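Local coordinates for protein poly-beta-1,6-N-acetyl-D-glucosamine N-deacetylase (Aggregatibacter actinomycetemcomitans, PDB 4U10) that probably removes N-acetyl groups from poly-beta-1,6-N-acetyl-D-glucosamine through its metal-dependent polysaccharide deacetylase domain, the part of the longer protein present here, at residues V70-D75 and V245-I250. Residues are numbered along the deposited sequence; the frame is centred on the assembly and turned at random.
Sequences VLSFDD and VGRLLI. With ZN (zinc ion), chain D; ZN (zinc ion), chain C.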
loop_
_atom_site.group_PDB
_atom_site.type_symbol
_atom_site.label_atom_id
_atom_site.label_comp_id
_atom_site.label_asym_id
_atom_site.label_seq_id
_atom_site.Cartn_x
_atom_site.Cartn_y
_atom_site.Cartn_z
ATOM N N VAL A 70 -12.378 -2.070 -3.111
ATOM C CA VAL A 70 -11.345 -2.538 -2.192
ATOM C C VAL A 70 -10.726 -1.292 -1.516
ATOM O O VAL A 70 -10.420 -0.270 -2.171
ATOM C CB VAL A 70 -10.236 -3.340 -2.899
ATOM C CG1 VAL A 70 -9.123 -3.817 -1.908
ATOM C CG2 VAL A 70 -10.799 -4.572 -3.566
ATOM N N LEU A 71 -10.477 -1.394 -0.222
ATOM C CA LEU A 71 -9.827 -0.318 0.531
ATOM C C LEU A 71 -8.383 -0.715 0.776
ATOM O O LEU A 71 -8.166 -1.818 1.154
ATOM C CB LEU A 71 -10.489 -0.163 1.907
ATOM C CG LEU A 71 -11.968 0.179 1.949
ATOM C CD1 LEU A 71 -12.492 0.239 3.388
ATOM C CD2 LEU A 71 -12.264 1.466 1.223
ATOM N N SER A 72 -7.416 0.215 0.628
ATOM C CA SER A 72 -5.995 -0.076 0.789
ATOM C C SER A 72 -5.255 1.022 1.578
ATOM O O SER A 72 -5.574 2.212 1.420
ATOM C CB SER A 72 -5.327 -0.332 -0.561
ATOM O OG SER A 72 -5.349 0.791 -1.439
ATOM N N PHE A 73 -4.335 0.598 2.468
ATOM C CA PHE A 73 -3.641 1.513 3.351
ATOM C C PHE A 73 -2.168 1.211 3.254
ATOM O O PHE A 73 -1.750 0.042 3.335
ATOM C CB PHE A 73 -4.103 1.401 4.794
ATOM C CG PHE A 73 -5.556 1.706 4.974
ATOM C CD1 PHE A 73 -6.529 0.714 4.770
ATOM C CD2 PHE A 73 -5.974 2.971 5.378
ATOM C CE1 PHE A 73 -7.882 1.037 4.896
ATOM C CE2 PHE A 73 -7.302 3.268 5.514
ATOM C CZ PHE A 73 -8.262 2.306 5.253
ATOM N N ASP A 74 -1.411 2.245 2.903
ATOM C CA ASP A 74 0.028 2.111 2.645
ATOM C C ASP A 74 0.915 2.649 3.777
ATOM O O ASP A 74 0.631 3.713 4.334
ATOM C CB ASP A 74 0.482 2.887 1.412
ATOM C CG ASP A 74 -0.090 2.390 0.092
ATOM O OD1 ASP A 74 -0.789 1.358 0.026
ATOM O OD2 ASP A 74 0.264 3.060 -0.934
ATOM N N ASP A 75 1.995 1.879 4.040
ATOM C CA ASP A 75 3.291 2.276 4.587
ATOM C C ASP A 75 3.658 1.626 5.911
ATOM O O ASP A 75 4.824 1.454 6.168
ATOM C CB ASP A 75 3.481 3.791 4.745
ATOM C CG ASP A 75 3.664 4.478 3.462
ATOM O OD1 ASP A 75 3.481 3.890 2.388
ATOM O OD2 ASP A 75 4.047 5.655 3.532
ATOM N N VAL A 245 -3.439 -3.270 -11.059
ATOM C CA VAL A 245 -4.618 -2.762 -10.367
ATOM C C VAL A 245 -4.420 -1.276 -10.133
ATOM O O VAL A 245 -3.419 -0.898 -9.585
ATOM C CB VAL A 245 -4.741 -3.446 -9.023
ATOM C CG1 VAL A 245 -5.890 -2.802 -8.241
ATOM C CG2 VAL A 245 -4.942 -4.935 -9.210
ATOM N N GLY A 246 -5.305 -0.427 -10.620
ATOM C CA GLY A 246 -5.263 1.007 -10.331
ATOM C C GLY A 246 -6.037 1.416 -9.111
ATOM O O GLY A 246 -6.985 0.743 -8.669
ATOM N N ARG A 247 -5.644 2.544 -8.546
ATOM C CA ARG A 247 -6.217 3.020 -7.332
ATOM C C ARG A 247 -6.418 4.524 -7.394
ATOM O O ARG A 247 -5.669 5.260 -8.081
ATOM C CB ARG A 247 -5.288 2.651 -6.144
ATOM C CG ARG A 247 -4.925 1.159 -5.985
ATOM C CD ARG A 247 -4.255 0.939 -4.624
ATOM N NE ARG A 247 -2.950 1.648 -4.567
ATOM C CZ ARG A 247 -2.224 1.835 -3.467
ATOM N NH1 ARG A 247 -2.646 1.403 -2.288
ATOM N NH2 ARG A 247 -1.072 2.506 -3.518
ATOM N N LEU A 248 -7.398 5.011 -6.637
ATOM C CA LEU A 248 -7.519 6.428 -6.416
ATOM C C LEU A 248 -6.684 6.864 -5.209
ATOM O O LEU A 248 -6.911 6.395 -4.102
ATOM C CB LEU A 248 -9.003 6.778 -6.192
ATOM C CG LEU A 248 -9.264 8.252 -5.908
ATOM C CD1 LEU A 248 -8.820 9.110 -7.084
ATOM C CD2 LEU A 248 -10.734 8.368 -5.605
ATOM N N LEU A 249 -5.736 7.773 -5.397
ATOM C CA LEU A 249 -4.990 8.325 -4.254
ATOM C C LEU A 249 -5.812 9.297 -3.452
ATOM O O LEU A 249 -6.205 10.338 -3.974
ATOM C CB LEU A 249 -3.724 9.053 -4.748
ATOM C CG LEU A 249 -2.823 9.733 -3.715
ATOM C CD1 LEU A 249 -2.309 8.698 -2.753
ATOM C CD2 LEU A 249 -1.661 10.485 -4.350
ATOM N N ILE A 250 -6.073 8.984 -2.185
ATOM C CA ILE A 250 -6.893 9.806 -1.358
ATOM C C ILE A 250 -6.077 10.973 -0.769
ATOM O O ILE A 250 -4.962 10.806 -0.311
ATOM C CB ILE A 250 -7.525 8.975 -0.217
ATOM C CG1 ILE A 250 -8.319 7.754 -0.755
ATOM C CG2 ILE A 250 -8.403 9.857 0.634
ATOM C CD1 ILE A 250 -9.610 8.113 -1.500
HETATM ZN ZN ZN D . 1.326 4.855 -1.110
HETATM ZN ZN ZN C . 4.205 4.148 0.651
HETATM O O HOH W 1 3.309 4.842 -0.846
#
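The guanidinium of Arg247 and the carboxylate of Asp74 meet edge to edge from opposite directions, their planes only 26° apart, and Ser72 OG lies beside NH1, at the neighbouring edge on the CD side, tilted a little from the guanidinium plane. NH2 of Arg247 donates almost straight (171°) to the syn lone pair of Asp74 OD2 at 3.0 Å, while NH1 reaches Asp74 OD1, also at 3.0 Å, on the syn side but out of the carboxylate plane. Together they form an end-on, two-nitrogen salt bridge. NH1 gives a further bond to Ser72 OG, 2.9 Å away, and that hydroxyl also hydrogen-bonds Leu7 O on the adjoining strand 3-13. A bend at chi3 (-65°) turns the arginine's end toward strand 68-75, where Ser72 and Asp74 project from one face. This strand pairs in parallel with its neighbours in the central sheet of the polysaccharide deacetylase domain and ends in the paired aspartates of its metal centre. Asp74 OD2 binds one zinc ion at 2.1 Å, together with His10; Asp75 OD1 binds a second at 1.9 Å, with His144 and His149, and one water bridges both metals. Arg247 sits in the second shell of the first zinc, and its two bonds probably fix the rotation of the Asp74 carboxylate. NE of Arg247 hydrogen-bonds Ala231 O.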